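Local structure of arylalkylamine N-Acetyltransferase 2 (Aedes aegypti, 4FD5) at residues 23-28 with 76-81; 131-136 with 165-170; 136-141 with 149-154. The protein probably transfers acyl groups, such as acetyl, from acyl-CoA to the amino group of arylalkylamines including dopamine and serotonin. One frame throughout, in Å; residues are numbered along the deposited sequence.

Interaction 1: 23-28 with 76-81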
loop_
_atom_site.group_PDB
_atom_site.type_symbol
_atom_site.label_atom_id
_atom_site.label_comp_id
_atom_site.label_asym_id
_atom_site.label_seq_id
_atom_site.Cartn_x
_atom_site.Cartn_y
_atom_site.Cartn_z
ATOM N N ILE A 23 1.572 5.201 -13.021
ATOM C CA ILE A 23 1.861 3.793 -13.121
ATOM C C ILE A 23 3.301 3.577 -13.598
ATOM O O ILE A 23 4.001 2.703 -13.096
ATOM C CB ILE A 23 0.815 3.073 -13.984
ATOM C CG1 ILE A 23 -0.516 3.051 -13.222
ATOM C CG2 ILE A 23 1.295 1.657 -14.314
ATOM C CD1 ILE A 23 -1.713 2.656 -14.043
ATOM N N GLU A 24 3.758 4.423 -14.526
ATOM C CA GLU A 24 5.148 4.377 -14.955
ATOM C C GLU A 24 6.085 4.634 -13.764
ATOM O O GLU A 24 7.064 3.903 -13.586
ATOM C CB GLU A 24 5.402 5.369 -16.094
ATOM C CG GLU A 24 6.825 5.357 -16.640
ATOM C CD GLU A 24 7.254 4.024 -17.260
ATOM O OE1 GLU A 24 6.402 3.167 -17.577
ATOM O OE2 GLU A 24 8.478 3.839 -17.428
ATOM N N HIS A 25 5.762 5.628 -12.932
ATOM C CA HIS A 25 6.574 5.895 -11.732
ATOM C C HIS A 25 6.668 4.597 -10.941
ATOM O O HIS A 25 7.768 4.187 -10.533
ATOM C CB HIS A 25 5.984 7.040 -10.889
ATOM C CG HIS A 25 6.412 7.042 -9.440
ATOM N ND1 HIS A 25 7.558 7.669 -8.989
ATOM C CD2 HIS A 25 5.828 6.507 -8.338
ATOM C CE1 HIS A 25 7.662 7.512 -7.673
ATOM N NE2 HIS A 25 6.626 6.813 -7.258
ATOM N N LEU A 26 5.534 3.916 -10.770
ATOM C CA LEU A 26 5.549 2.700 -9.956
ATOM C C LEU A 26 6.442 1.647 -10.626
ATOM O O LEU A 26 7.311 1.044 -9.973
ATOM C CB LEU A 26 4.125 2.188 -9.676
ATOM C CG LEU A 26 3.269 3.157 -8.839
ATOM C CD1 LEU A 26 1.812 2.707 -8.723
ATOM C CD2 LEU A 26 3.874 3.366 -7.438
ATOM N N ARG A 27 6.290 1.484 -11.942
ATOM C CA ARG A 27 7.066 0.473 -12.643
ATOM C C ARG A 27 8.529 0.731 -12.426
ATOM O O ARG A 27 9.320 -0.204 -12.321
ATOM C CB ARG A 27 6.817 0.526 -14.143
ATOM C CG ARG A 27 5.493 -0.002 -14.568
ATOM C CD ARG A 27 5.477 -0.210 -16.084
ATOM N NE ARG A 27 4.119 -0.444 -16.549
ATOM C CZ ARG A 27 3.333 0.498 -17.065
ATOM N NH1 ARG A 27 3.775 1.747 -17.207
ATOM N NH2 ARG A 27 2.101 0.190 -17.454
ATOM N N GLN A 28 8.891 2.007 -12.371
ATOM C CA GLN A 28 10.300 2.338 -12.411
ATOM C C GLN A 28 10.867 2.355 -11.019
ATOM O O GLN A 28 12.058 2.087 -10.832
ATOM C CB GLN A 28 10.540 3.687 -13.086
ATOM C CG GLN A 28 10.282 3.688 -14.583
ATOM C CD GLN A 28 11.266 2.825 -15.352
ATOM O OE1 GLN A 28 12.417 2.645 -14.936
ATOM N NE2 GLN A 28 10.816 2.283 -16.476
ATOM N N ALA A 76 7.208 13.168 -8.188
ATOM C CA ALA A 76 8.244 13.006 -7.166
ATOM C C ALA A 76 7.873 11.862 -6.241
ATOM O O ALA A 76 8.746 11.143 -5.729
ATOM C CB ALA A 76 8.438 14.288 -6.387
ATOM N N GLY A 77 6.574 11.690 -6.009
ATOM C CA GLY A 77 6.171 10.558 -5.179
ATOM C C GLY A 77 4.667 10.413 -5.168
ATOM O O GLY A 77 3.974 11.321 -5.607
ATOM N N VAL A 78 4.157 9.289 -4.676
ATOM C CA VAL A 78 2.708 9.102 -4.568
ATOM C C VAL A 78 2.296 8.351 -3.298
ATOM O O VAL A 78 3.059 7.563 -2.736
ATOM C CB VAL A 78 2.138 8.322 -5.770
ATOM C CG1 VAL A 78 2.339 9.120 -7.069
ATOM C CG2 VAL A 78 2.747 6.926 -5.850
ATOM N N ALA A 79 1.055 8.595 -2.888
ATOM C CA ALA A 79 0.350 7.746 -1.945
ATOM C C ALA A 79 -0.896 7.264 -2.658
ATOM O O ALA A 79 -1.802 8.056 -2.922
ATOM C CB ALA A 79 -0.042 8.532 -0.711
ATOM N N LEU A 80 -0.924 5.985 -3.014
ATOM C CA LEU A 80 -2.117 5.426 -3.642
ATOM C C LEU A 80 -2.980 4.908 -2.510
ATOM O O LEU A 80 -2.547 4.028 -1.735
ATOM C CB LEU A 80 -1.784 4.299 -4.617
ATOM C CG LEU A 80 -1.589 4.709 -6.074
ATOM C CD1 LEU A 80 -0.439 5.657 -6.206
ATOM C CD2 LEU A 80 -1.428 3.521 -7.003
ATOM N N ASN A 81 -4.201 5.446 -2.461
ATOM C CA ASN A 81 -5.142 5.192 -1.381
ATOM C C ASN A 81 -6.443 4.658 -1.937
ATOM O O ASN A 81 -6.912 5.110 -2.985
ATOM C CB ASN A 81 -5.438 6.480 -0.612
ATOM C CG ASN A 81 -4.182 7.144 -0.078
ATOM O OD1 ASN A 81 -3.297 6.477 0.469
ATOM N ND2 ASN A 81 -4.081 8.452 -0.259
#

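Interaction 2: 131-136 with 165-170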
loop_
_atom_site.group_PDB
_atom_site.type_symbol
_atom_site.label_atom_id
_atom_site.label_comp_id
_atom_site.label_asym_id
_atom_site.label_seq_id
_atom_site.Cartn_x
_atom_site.Cartn_y
_atom_site.Cartn_z
ATOM N N PHE A 131 -10.321 4.303 5.149
ATOM C CA PHE A 131 -9.419 4.884 4.161
ATOM C C PHE A 131 -8.097 4.118 4.210
ATOM O O PHE A 131 -7.398 4.160 5.227
ATOM C CB PHE A 131 -9.214 6.356 4.524
ATOM C CG PHE A 131 -8.488 7.169 3.481
ATOM C CD1 PHE A 131 -7.107 7.126 3.382
ATOM C CD2 PHE A 131 -9.188 8.040 2.658
ATOM C CE1 PHE A 131 -6.426 7.908 2.432
ATOM C CE2 PHE A 131 -8.524 8.834 1.711
ATOM C CZ PHE A 131 -7.139 8.772 1.597
ATOM N N GLU A 132 -7.761 3.422 3.118
ATOM C CA GLU A 132 -6.595 2.535 3.105
ATOM C C GLU A 132 -5.421 3.076 2.286
ATOM O O GLU A 132 -5.547 3.316 1.079
ATOM C CB GLU A 132 -6.985 1.129 2.603
ATOM C CG GLU A 132 -5.863 0.105 2.769
ATOM C CD GLU A 132 -6.205 -1.260 2.187
ATOM O OE1 GLU A 132 -7.069 -1.349 1.273
ATOM O OE2 GLU A 132 -5.582 -2.249 2.642
ATOM N N ILE A 133 -4.269 3.240 2.938
ATOM C CA ILE A 133 -3.050 3.633 2.241
ATOM C C ILE A 133 -2.454 2.349 1.676
ATOM O O ILE A 133 -2.092 1.442 2.426
ATOM C CB ILE A 133 -2.034 4.296 3.194
ATOM C CG1 ILE A 133 -2.618 5.540 3.844
ATOM C CG2 ILE A 133 -0.751 4.680 2.447
ATOM C CD1 ILE A 133 -1.954 5.882 5.178
ATOM N N ARG A 134 -2.367 2.259 0.354
ATOM C CA ARG A 134 -1.946 1.021 -0.291
ATOM C C ARG A 134 -0.515 1.050 -0.783
ATOM O O ARG A 134 0.203 0.049 -0.654
ATOM C CB ARG A 134 -2.893 0.665 -1.435
ATOM C CG ARG A 134 -4.279 0.390 -0.908
ATOM C CD ARG A 134 -5.261 -0.050 -2.000
ATOM N NE ARG A 134 -6.520 -0.401 -1.356
ATOM C CZ ARG A 134 -7.714 -0.405 -1.941
ATOM N NH1 ARG A 134 -7.842 -0.099 -3.228
ATOM N NH2 ARG A 134 -8.784 -0.726 -1.221
ATOM N N ILE A 135 -0.121 2.171 -1.388
ATOM C CA ILE A 135 1.260 2.332 -1.822
ATOM C C ILE A 135 1.781 3.682 -1.365
ATOM O O ILE A 135 1.086 4.682 -1.500
ATOM C CB ILE A 135 1.388 2.277 -3.361
ATOM C CG1 ILE A 135 1.124 0.852 -3.849
ATOM C CG2 ILE A 135 2.766 2.756 -3.799
ATOM C CD1 ILE A 135 1.299 0.687 -5.355
ATOM N N LEU A 136 2.998 3.709 -0.818
ATOM C CA LEU A 136 3.688 4.962 -0.524
ATOM C C LEU A 136 5.051 4.863 -1.192
ATOM O O LEU A 136 5.843 3.964 -0.870
ATOM C CB LEU A 136 3.842 5.147 0.994
ATOM C CG LEU A 136 4.647 6.355 1.478
ATOM C CD1 LEU A 136 4.005 7.657 1.018
ATOM C CD2 LEU A 136 4.750 6.301 2.987
ATOM N N GLN A 165 -13.185 8.427 9.282
ATOM C CA GLN A 165 -12.803 8.460 10.684
ATOM C C GLN A 165 -11.649 7.514 10.988
ATOM O O GLN A 165 -11.008 7.627 12.028
ATOM C CB GLN A 165 -13.989 8.077 11.561
ATOM C CG GLN A 165 -15.175 8.998 11.422
ATOM C CD GLN A 165 -16.329 8.542 12.271
ATOM O OE1 GLN A 165 -16.500 9.005 13.395
ATOM N NE2 GLN A 165 -17.117 7.614 11.751
ATOM N N VAL A 166 -11.408 6.571 10.084
ATOM C CA VAL A 166 -10.347 5.588 10.302
ATOM C C VAL A 166 -9.492 5.397 9.056
ATOM O O VAL A 166 -10.009 5.259 7.942
ATOM C CB VAL A 166 -10.916 4.243 10.758
ATOM C CG1 VAL A 166 -9.807 3.187 10.844
ATOM C CG2 VAL A 166 -11.615 4.394 12.110
ATOM N N MET A 167 -8.178 5.378 9.254
ATOM C CA MET A 167 -7.251 5.037 8.182
ATOM C C MET A 167 -6.516 3.752 8.527
ATOM O O MET A 167 -6.317 3.443 9.701
ATOM C CB MET A 167 -6.220 6.145 7.978
ATOM C CG MET A 167 -6.786 7.535 7.686
ATOM S SD MET A 167 -5.485 8.770 7.541
ATOM C CE MET A 167 -4.931 8.519 5.852
ATOM N N LYS A 168 -6.088 3.032 7.494
ATOM C CA LYS A 168 -5.492 1.706 7.669
ATOM C C LYS A 168 -4.388 1.538 6.651
ATOM O O LYS A 168 -4.494 2.053 5.544
ATOM C CB LYS A 168 -6.578 0.641 7.439
ATOM C CG LYS A 168 -6.103 -0.809 7.333
ATOM C CD LYS A 168 -7.286 -1.715 6.964
ATOM C CE LYS A 168 -6.922 -3.202 7.011
ATOM N NZ LYS A 168 -6.184 -3.638 5.799
ATOM N N THR A 169 -3.320 0.827 7.008
ATOM C CA THR A 169 -2.333 0.446 6.005
ATOM C C THR A 169 -1.756 -0.930 6.336
ATOM O O THR A 169 -1.521 -1.244 7.505
ATOM C CB THR A 169 -1.210 1.508 5.855
ATOM O OG1 THR A 169 -0.416 1.229 4.696
ATOM C CG2 THR A 169 -0.303 1.520 7.080
ATOM N N ASP A 170 -1.543 -1.751 5.310
ATOM C CA ASP A 170 -0.913 -3.047 5.497
ATOM C C ASP A 170 0.535 -2.873 5.046
ATOM O O ASP A 170 0.866 -3.042 3.872
ATOM C CB ASP A 170 -1.648 -4.136 4.695
ATOM C CG ASP A 170 -3.124 -4.278 5.097
ATOM O OD1 ASP A 170 -3.557 -3.635 6.086
ATOM O OD2 ASP A 170 -3.860 -5.018 4.408
HETATM O O HOH W 1 -2.533 -1.308 2.682
#

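Interaction 3: 136-141 with 149-154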
loop_
_atom_site.group_PDB
_atom_site.type_symbol
_atom_site.label_atom_id
_atom_site.label_comp_id
_atom_site.label_asym_id
_atom_site.label_seq_id
_atom_site.Cartn_x
_atom_site.Cartn_y
_atom_site.Cartn_z
ATOM N N LEU A 136 2.998 3.709 -0.818
ATOM C CA LEU A 136 3.688 4.962 -0.524
ATOM C C LEU A 136 5.051 4.863 -1.192
ATOM O O LEU A 136 5.843 3.964 -0.870
ATOM C CB LEU A 136 3.842 5.147 0.994
ATOM C CG LEU A 136 4.647 6.355 1.478
ATOM C CD1 LEU A 136 4.005 7.657 1.018
ATOM C CD2 LEU A 136 4.750 6.301 2.987
ATOM N N SER A 137 5.315 5.775 -2.122
ATOM C CA SER A 137 6.479 5.650 -3.007
ATOM C C SER A 137 7.091 7.025 -3.256
ATOM O O SER A 137 6.365 7.977 -3.532
ATOM C CB SER A 137 6.033 5.038 -4.350
ATOM O OG SER A 137 7.126 4.956 -5.249
ATOM N N VAL A 138 8.415 7.145 -3.125
ATOM C CA VAL A 138 9.091 8.407 -3.413
ATOM C C VAL A 138 10.296 8.119 -4.298
ATOM O O VAL A 138 11.122 7.268 -3.968
ATOM C CB VAL A 138 9.565 9.113 -2.120
ATOM C CG1 VAL A 138 10.331 10.418 -2.457
ATOM C CG2 VAL A 138 8.388 9.389 -1.209
ATOM N N ASP A 139 10.359 8.805 -5.434
ATOM C CA ASP A 139 11.435 8.672 -6.412
ATOM C C ASP A 139 12.777 9.008 -5.744
ATOM O O ASP A 139 12.865 9.973 -4.987
ATOM C CB ASP A 139 11.162 9.627 -7.581
ATOM C CG ASP A 139 12.132 9.442 -8.734
ATOM O OD1 ASP A 139 13.345 9.648 -8.529
ATOM O OD2 ASP A 139 11.686 9.103 -9.858
ATOM N N SER A 140 13.801 8.199 -5.994
ATOM C CA SER A 140 15.096 8.397 -5.330
ATOM C C SER A 140 15.647 9.813 -5.506
ATOM O O SER A 140 16.348 10.318 -4.620
ATOM C CB SER A 140 16.130 7.367 -5.805
ATOM O OG SER A 140 16.402 7.529 -7.192
ATOM N N ARG A 141 15.353 10.450 -6.639
ATOM C CA ARG A 141 15.837 11.807 -6.909
ATOM C C ARG A 141 15.296 12.806 -5.885
ATOM O O ARG A 141 15.906 13.850 -5.635
ATOM C CB ARG A 141 15.460 12.256 -8.333
ATOM C CG ARG A 141 16.037 11.392 -9.460
ATOM C CD ARG A 141 15.442 11.763 -10.820
ATOM N NE ARG A 141 14.060 11.299 -10.968
ATOM C CZ ARG A 141 13.170 11.823 -11.807
ATOM N NH1 ARG A 141 13.502 12.847 -12.582
ATOM N NH2 ARG A 141 11.937 11.322 -11.872
ATOM N N LYS A 149 6.422 11.407 4.451
ATOM C CA LYS A 149 5.622 11.799 5.588
ATOM C C LYS A 149 4.567 12.802 5.134
ATOM O O LYS A 149 3.401 12.689 5.495
ATOM C CB LYS A 149 6.514 12.386 6.688
ATOM C CG LYS A 149 5.783 12.657 7.973
ATOM C CD LYS A 149 6.800 13.091 9.024
ATOM C CE LYS A 149 6.175 13.217 10.391
ATOM N NZ LYS A 149 7.160 13.723 11.394
ATOM N N LYS A 150 4.968 13.760 4.301
ATOM C CA LYS A 150 4.024 14.764 3.809
ATOM C C LYS A 150 2.890 14.140 2.991
ATOM O O LYS A 150 1.751 14.582 3.078
ATOM C CB LYS A 150 4.736 15.834 2.997
ATOM C CG LYS A 150 5.752 16.635 3.813
ATOM C CD LYS A 150 6.427 17.694 2.934
ATOM C CE LYS A 150 7.494 18.471 3.696
ATOM N NZ LYS A 150 6.906 19.220 4.839
ATOM N N LEU A 151 3.204 13.118 2.207
ATOM C CA LEU A 151 2.184 12.417 1.433
ATOM C C LEU A 151 1.144 11.773 2.330
ATOM O O LEU A 151 -0.053 11.813 2.026
ATOM C CB LEU A 151 2.827 11.385 0.501
ATOM C CG LEU A 151 3.476 11.942 -0.752
ATOM C CD1 LEU A 151 4.395 10.902 -1.379
ATOM C CD2 LEU A 151 2.383 12.392 -1.732
ATOM N N ILE A 152 1.590 11.193 3.442
ATOM C CA ILE A 152 0.628 10.615 4.374
ATOM C C ILE A 152 -0.175 11.717 5.093
ATOM O O ILE A 152 -1.373 11.581 5.303
ATOM C CB ILE A 152 1.322 9.681 5.386
ATOM C CG1 ILE A 152 2.000 8.519 4.644
ATOM C CG2 ILE A 152 0.309 9.134 6.359
ATOM C CD1 ILE A 152 1.076 7.808 3.658
ATOM N N GLU A 153 0.490 12.812 5.453
ATOM C CA GLU A 153 -0.202 13.952 6.063
ATOM C C GLU A 153 -1.309 14.500 5.153
ATOM O O GLU A 153 -2.431 14.766 5.607
ATOM C CB GLU A 153 0.805 15.043 6.418
ATOM C CG GLU A 153 1.684 14.683 7.608
ATOM C CD GLU A 153 2.837 15.648 7.819
ATOM O OE1 GLU A 153 3.107 16.462 6.919
ATOM O OE2 GLU A 153 3.478 15.579 8.891
ATOM N N LYS A 154 -0.993 14.651 3.866
ATOM C CA LYS A 154 -1.959 15.124 2.872
ATOM C C LYS A 154 -3.081 14.105 2.672
ATOM O O LYS A 154 -4.254 14.481 2.468
ATOM C CB LYS A 154 -1.264 15.435 1.540
ATOM C CG LYS A 154 -0.293 16.628 1.604
ATOM C CD LYS A 154 -1.053 17.959 1.684
ATOM C CE LYS A 154 -0.111 19.167 1.569
ATOM N NZ LYS A 154 -0.874 20.440 1.379
#

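Interaction 1: 23-28 with 76-81
L26 and L80 reach toward each other and meet tip to tip, L26 CD1 lying 3.8 Å from L80 CD2. The other branch of L26 is turned to V78, its CD2 standing 4.1 Å from V78 CG2, so that one forked leucine end spans two residues of the strand that point to the same side. V78 is shared in turn: the same CG2 comes within 4.0 Å of H25 CD2, so this one methyl touches both the imidazole and the leucine, which lie on the same side of it. Its position follows from chi1 of -64°, which puts CG2 between the backbone N and the carbonyl carbon and leaves CG1 beside the N alone. The side chains of H25 and V78 run past one another in opposite senses, and the ring's CD2 corner does the touching. With CG held anti to the backbone N (chi1 158°), H25 extends far enough for CE1 to approach G77 CA at 4.2 Å, a glycine that brings no side chain to the ring.

In the GNAT fold this is the packing of an N-terminal helix, 19-29, over the central mixed sheet. The local axes come within 9.5 Å and their directions differ by 103°, so the helix lies almost squarely across the strand and only H25 and L26 bear on it. A76 and G77 form a classic beta bulge opposite A68 on the neighbouring strand 66-69. No hydrogen bond joins the two segments; the polar end of H25 is used elsewhere, NE2 bonding to S137 OG on strand 129-138. Farther round the helix, R27 NH1 makes a salt bridge of 3.0 Å to E24 OE1 while R27 NH2 pairs with E53, and I23 CG2 lies against one face of that guanidinium.

Interaction 2: 131-136 with 165-170
F131 and E132 pair in parallel with M167 and K168, the local strand axes 27° apart, through the bonds F131 N to V166 O, K168 N to F131 O (2.9 Å) and I133 N to K168 O. These are the two strands of a beta-alpha-beta unit at the heart of the GNAT fold. On the face carrying F131, M167 lies beside the phenylalanine, and its bend at chi3 (81°) brings CE to 3.6 Å from F131 CD1, with I133 CD1 on another side of the methyl at 4.0 Å. The other face is charged: R134 grips E132 OE1 side-on with NE and NH2, E132 OE2 forms a salt bridge with K168 NZ at 3.5 Å, and K168 NZ bonds D170 OD1 at 2.6 Å, which probably offsets the closeness of the two carboxylates. Beyond I133 the backbones part, I133 O standing 4.3 Å from D170 N, consistent with the splay that admits acyl-CoA in GNAT enzymes. T169 OG1 donates to I133 O instead (2.8 Å), and a water accepts from D170 N at 2.8 Å while donating to both I133 O and E132 OE2.

Interaction 3: 136-141 with 149-154
L136 lodges against L151 and I152, its CD1 3.9 Å from L151 CB and its CD2 3.9 Å from I152 CG1. This joins the first strand of the beta-alpha-beta unit of the GNAT fold to the helix that follows it. With CG anti to the backbone N (chi1 175°), L136 projects so that its two methyls take different partners: CD1 also meets the I152 CD1 methyl, and the isoleucine crosses the leucine at about a right angle. L151 reaches in at a slant, its CD1 coming within 4.1 Å of S137 O and, more loosely, 4.3 Å of V138 CG2. The contact across the two segments is wholly apolar apart from that carbonyl, and no hydrogen bond crosses it.

The local axes approach to 9.3 Å, a gap filled by these side chains, and their directions differ by 138°, the reversal expected as the chain turns from strand to helix. F11 of strand 10-13 also packs on L151, and V179 of helix 174-182 on I152. S137 points away from the helix, toward the face where H25 lies, while its backbone pairs in the sheet with V78 of the neighbouring strand 75-85.

Past the strand end comes the turn that leads toward the helix; in GNAT enzymes this connection holds the diphosphate of CoA. D139 shapes it with an Asx turn, OD1 offering its anti lone pair to R141 N at 2.9 Å. R141 then folds back over the same carboxylate side-on, both nitrogens coming from above the carboxylate plane, NE to OD1 and R141 NH2 to D139 OD2 at 3.0 Å.

In the fold
From the N terminus, helix 19-29 comes first, and interaction 1 closes the loop that returns the chain through helix 50-60 to strand 75-85. That closure is complete before the other two begin. Strand 129-138 then opens interaction 2, which closes when strand 166-171 is laid beside it. Interaction 3 is nested inside that loop, fastening helix 147-161 to the end of the same strand; L136 belongs to both. Strand 129-138 serves interactions 2 and 3 and borders strand 75-85 of interaction 1: L80 hydrogen-bonds R134 and I135 at their beta bulge, V78 N packs on L151 CD1 of interaction 3, and I133 of interaction 2 packs on I152. Together they tie the N-terminal helix, the middle of the sheet and the crossover helix.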